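Local structure of SusD superfamily protein (Bacteroides fragilis NCTC 9343, 3NQP) at residues A26-I31 against G118-L123; G90-L95 against A125-D130. The protein probably binds glycans at the cell surface as an outer-membrane lipoprotein of the SusD family, serving their uptake. All coordinates share one frame; numbering follows the deposited sequence.

Contact 1. Residues A26-I31 against G118-L123; sequences AYIDGI and GEVYGL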
# COMPACT_ATOMS: atom_id res chain seq x y z
N ALA A 26 -11.92 -7.61 23.48
CA ALA A 26 -12.44 -6.29 23.11
C ALA A 26 -11.30 -5.34 22.72
O ALA A 26 -11.40 -4.61 21.74
CB ALA A 26 -13.29 -5.65 24.27
N TYR A 27 -10.21 -5.35 23.47
CA TYR A 27 -9.13 -4.47 23.18
C TYR A 27 -8.45 -4.86 21.85
O TYR A 27 -8.06 -3.98 21.09
CB TYR A 27 -8.15 -4.46 24.35
CG TYR A 27 -7.32 -3.22 24.46
CD1 TYR A 27 -7.73 -2.14 25.25
CD2 TYR A 27 -6.09 -3.10 23.79
CE1 TYR A 27 -6.96 -1.01 25.42
CE2 TYR A 27 -5.31 -1.98 23.94
CZ TYR A 27 -5.75 -0.92 24.75
OH TYR A 27 -5.02 0.21 24.91
N ILE A 28 -8.37 -6.16 21.56
CA ILE A 28 -7.86 -6.62 20.26
C ILE A 28 -8.72 -6.12 19.12
O ILE A 28 -8.19 -5.70 18.07
CB ILE A 28 -7.75 -8.17 20.18
CG1 ILE A 28 -6.52 -8.63 20.93
CG2 ILE A 28 -7.66 -8.69 18.72
CD1 ILE A 28 -5.22 -8.38 20.19
N ASP A 29 -10.04 -6.17 19.30
CA ASP A 29 -10.92 -5.60 18.30
C ASP A 29 -10.69 -4.13 18.11
O ASP A 29 -10.69 -3.64 16.98
CB ASP A 29 -12.40 -5.87 18.64
CG ASP A 29 -12.79 -7.32 18.42
OD1 ASP A 29 -11.92 -8.14 18.07
OD2 ASP A 29 -13.97 -7.62 18.58
N GLY A 30 -10.52 -3.41 19.22
CA GLY A 30 -10.25 -1.97 19.18
C GLY A 30 -8.96 -1.67 18.46
O GLY A 30 -8.89 -0.74 17.68
N ILE A 31 -7.92 -2.42 18.79
CA ILE A 31 -6.63 -2.29 18.08
C ILE A 31 -6.84 -2.43 16.56
O ILE A 31 -6.28 -1.66 15.77
CB ILE A 31 -5.57 -3.30 18.58
CG1 ILE A 31 -4.97 -2.86 19.94
CG2 ILE A 31 -4.45 -3.54 17.48
CD1 ILE A 31 -4.27 -4.00 20.73
N GLY A 118 1.22 -12.44 19.29
CA GLY A 118 1.73 -12.48 17.93
C GLY A 118 1.16 -11.33 17.13
O GLY A 118 1.86 -10.67 16.36
N GLU A 119 -0.12 -11.06 17.31
CA GLU A 119 -0.78 -10.03 16.51
C GLU A 119 -0.21 -8.67 16.90
O GLU A 119 0.13 -7.86 16.03
CB GLU A 119 -2.30 -10.04 16.68
CG GLU A 119 -2.98 -11.24 16.05
CD GLU A 119 -4.49 -11.18 16.12
OE1 GLU A 119 -5.01 -10.94 17.21
OE2 GLU A 119 -5.19 -11.41 15.08
N VAL A 120 -0.06 -8.43 18.21
CA VAL A 120 0.22 -7.10 18.69
C VAL A 120 1.69 -6.75 18.45
O VAL A 120 1.99 -5.63 18.09
CB VAL A 120 -0.23 -6.91 20.16
CG1 VAL A 120 0.31 -5.63 20.71
CG2 VAL A 120 -1.79 -6.96 20.23
N TYR A 121 2.61 -7.70 18.59
CA TYR A 121 4.01 -7.45 18.20
C TYR A 121 4.16 -7.26 16.71
O TYR A 121 4.94 -6.41 16.27
CB TYR A 121 4.91 -8.57 18.66
CG TYR A 121 5.31 -8.52 20.12
CD1 TYR A 121 6.42 -7.76 20.52
CD2 TYR A 121 4.65 -9.26 21.08
CE1 TYR A 121 6.84 -7.73 21.84
CE2 TYR A 121 5.06 -9.21 22.43
CZ TYR A 121 6.17 -8.46 22.78
OH TYR A 121 6.62 -8.41 24.07
N GLY A 122 3.41 -8.02 15.92
CA GLY A 122 3.38 -7.81 14.48
C GLY A 122 2.94 -6.41 14.10
O GLY A 122 3.49 -5.79 13.18
N LEU A 123 1.88 -5.93 14.73
CA LEU A 123 1.33 -4.63 14.43
C LEU A 123 2.22 -3.51 14.92
O LEU A 123 2.26 -2.44 14.30
CB LEU A 123 -0.07 -4.50 15.04
CG LEU A 123 -1.17 -5.30 14.35
CD1 LEU A 123 -2.52 -5.13 15.13
CD2 LEU A 123 -1.37 -4.94 12.87

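Contact 2. Residues G90-L95 against A125-D130; sequences GRITNL and AFYYFD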
# COMPACT_ATOMS: atom_id res chain seq x y z
N GLY A 90 -0.41 7.30 19.31
CA GLY A 90 -1.52 6.91 20.18
C GLY A 90 -1.83 5.41 20.00
O GLY A 90 -1.97 4.65 20.99
N ARG A 91 -1.88 4.98 18.74
CA ARG A 91 -2.08 3.56 18.40
C ARG A 91 -1.00 2.66 18.98
O ARG A 91 -1.30 1.61 19.56
CB ARG A 91 -2.13 3.40 16.89
CG ARG A 91 -3.45 3.83 16.31
CD ARG A 91 -3.26 4.25 14.88
NE ARG A 91 -4.52 4.53 14.25
CZ ARG A 91 -5.02 5.74 14.05
NH1 ARG A 91 -4.38 6.85 14.42
NH2 ARG A 91 -6.20 5.83 13.47
N ILE A 92 0.26 3.07 18.76
CA ILE A 92 1.42 2.35 19.29
C ILE A 92 1.33 2.19 20.81
O ILE A 92 1.59 1.11 21.34
CB ILE A 92 2.78 3.01 18.91
CG1 ILE A 92 3.06 2.77 17.43
CG2 ILE A 92 3.96 2.45 19.79
CD1 ILE A 92 4.10 3.70 16.82
N THR A 93 0.95 3.25 21.52
CA THR A 93 0.94 3.17 22.98
C THR A 93 -0.12 2.19 23.49
O THR A 93 0.08 1.56 24.52
CB THR A 93 0.83 4.58 23.63
OG1 THR A 93 -0.32 5.26 23.13
CG2 THR A 93 2.07 5.38 23.30
N ASN A 94 -1.22 2.02 22.75
CA ASN A 94 -2.21 1.01 23.07
C ASN A 94 -1.67 -0.39 22.86
O ASN A 94 -1.99 -1.31 23.64
CB ASN A 94 -3.52 1.21 22.28
CG ASN A 94 -4.29 2.49 22.71
OD1 ASN A 94 -3.87 3.22 23.61
ND2 ASN A 94 -5.40 2.75 22.05
N LEU A 95 -0.82 -0.57 21.85
CA LEU A 95 -0.14 -1.84 21.67
C LEU A 95 0.78 -2.12 22.86
O LEU A 95 0.77 -3.21 23.41
CB LEU A 95 0.68 -1.85 20.38
CG LEU A 95 -0.06 -1.55 19.07
CD1 LEU A 95 0.93 -1.70 17.95
CD2 LEU A 95 -1.28 -2.43 18.90
N ALA A 125 5.51 -3.68 14.86
CA ALA A 125 6.43 -3.65 13.74
C ALA A 125 5.83 -2.90 12.53
O ALA A 125 6.51 -2.15 11.85
CB ALA A 125 6.80 -5.09 13.30
N PHE A 126 4.58 -3.21 12.22
CA PHE A 126 3.91 -2.63 11.08
C PHE A 126 3.92 -1.10 11.16
O PHE A 126 4.28 -0.43 10.20
CB PHE A 126 2.49 -3.15 11.00
CG PHE A 126 1.68 -2.51 9.93
CD1 PHE A 126 1.71 -3.01 8.65
CD2 PHE A 126 0.88 -1.42 10.20
CE1 PHE A 126 0.97 -2.44 7.66
CE2 PHE A 126 0.13 -0.83 9.21
CZ PHE A 126 0.18 -1.34 7.93
N TYR A 127 3.49 -0.57 12.29
CA TYR A 127 3.42 0.86 12.45
C TYR A 127 4.83 1.46 12.42
O TYR A 127 5.07 2.44 11.74
CB TYR A 127 2.74 1.23 13.76
CG TYR A 127 1.22 1.13 13.75
CD1 TYR A 127 0.44 1.86 12.84
CD2 TYR A 127 0.56 0.36 14.68
CE1 TYR A 127 -0.98 1.79 12.86
CE2 TYR A 127 -0.85 0.31 14.72
CZ TYR A 127 -1.61 1.02 13.84
OH TYR A 127 -2.99 0.93 13.93
N TYR A 128 5.76 0.86 13.13
CA TYR A 128 7.11 1.43 13.15
C TYR A 128 7.81 1.39 11.79
O TYR A 128 8.69 2.20 11.53
CB TYR A 128 7.97 0.82 14.26
CG TYR A 128 7.82 1.57 15.58
CD1 TYR A 128 8.29 2.89 15.73
CD2 TYR A 128 7.20 1.00 16.64
CE1 TYR A 128 8.13 3.60 16.93
CE2 TYR A 128 7.06 1.68 17.86
CZ TYR A 128 7.53 2.98 18.00
OH TYR A 128 7.39 3.63 19.23
N PHE A 129 7.43 0.44 10.93
CA PHE A 129 8.04 0.31 9.60
C PHE A 129 7.52 1.43 8.67
O PHE A 129 8.29 1.96 7.86
CB PHE A 129 7.79 -1.09 9.02
CG PHE A 129 8.41 -1.34 7.66
CD1 PHE A 129 9.73 -1.04 7.40
CD2 PHE A 129 7.65 -1.92 6.64
CE1 PHE A 129 10.29 -1.31 6.15
CE2 PHE A 129 8.18 -2.19 5.40
CZ PHE A 129 9.53 -1.88 5.15
N ASP A 130 6.24 1.79 8.78
CA ASP A 130 5.75 3.01 8.11
C ASP A 130 6.54 4.24 8.63
O ASP A 130 7.03 5.06 7.83
CB ASP A 130 4.26 3.21 8.29
CG ASP A 130 3.40 2.49 7.20
OD1 ASP A 130 3.96 1.74 6.37
OD2 ASP A 130 2.18 2.69 7.21

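Contact 1. Residues A26-I31 against G118-L123
I28 and I31, one turn apart on helix 21-37, meet E119, V120 and L123 of helix 110-135 in a buried helix-helix contact of the helical, TPR-related SusD fold. The two short segments run nearly parallel, 27° between their directions, and their axes come no closer than 11.5 Å, so side chains alone bridge the gap and no hydrogen bond crosses it. V120 is shared: its CG2 methyl lies 3.7 Å from I28 CD1 and 3.9 Å from I31 CD1, taking the ends of both isoleucines. That methyl stands anti to the carbonyl carbon of V120, while CG1 takes the place anti to the backbone N (chi1 169°) and is turned to helix 89-102. At one end of the contact the E119 side chain crosses that of I28 at about a right angle and brings OE1 to 3.8 Å from I28 CG2; this is van der Waals contact of an oxygen with methyl groups. Further out, Y197 touches I28 and E119, and W198 touches E119 and L123, so loop residues border this flank. E119 also touches H32 and F181, and L123 touches L35. The tightest spot is at the other end, where L123 CD1 presses on I31 CG2 at 3.4 Å, closer than usual for two methyl carbons.

Contact 2. Residues G90-L95 against A125-D130
I92 of helix 89-102 packs its CD1 methyl over one face of the Y128 ring on helix 110-135, a CH-pi contact 3.8 Å from the ring centroid and 18° off the normal. The methyl sits offset toward the CZ-CE2 side, and the second branch of I92 follows it there: CG2 lies 3.7 Å from Y128 OH. I92 also slides past Y127 in the opposite direction, CG1 being 4.0 Å from Y127 CB. This is the close-packed side, where I170 of helix 163-181 and V138 and L140 add to the cover of Y128 and its hydroxyl is hydrogen-bonded to R141 O. Beside it, L95 CD1 meets the Y127 ring at its edge, in the ring plane, 3.9 Å from CD2.

The looser side belongs to R91, which is partly exposed. Its aliphatic chain, extended from CG to NE, crosses the outer end of Y127 at about a right angle, with CD 3.5 Å from Y127 OH. The hydroxyl lies at the guanidinium edge, but no hydrogen bond joins them; the two planes are 57° apart. The guanidinium is held elsewhere, NE by H34 O, and an acetate ion, probably from the crystallisation liquor, lies about 3 Å from the side chain. With segment axes 10.4 Å apart and 151° between their directions, the pair forms an antiparallel helical hairpin, consistent with the TPR-like helical framework of SusD proteins.

How the contacts relate
Contacts 1 and 2 lie with their centres about 10 Å apart and share helix 110-135, which offers residues 118-123 to helix 21-37 and, about two turns further on, residues 125-130 to helix 89-102. Along the chain the segments alternate: 26-31, 90-95, 118-123, 125-130. Helices 21-37 and 89-102 also touch each other directly, I31 CG2 packing on L95 CD2 at 3.7 Å and Y27 meeting N94, and V120 CG1 rests against the backbone of L95. The three helices thus pack against one another, with L95 of contact 2 also touching I31, V120 and L123 of contact 1, and unite early parts of the sequence within a single helical region of the SusD fold.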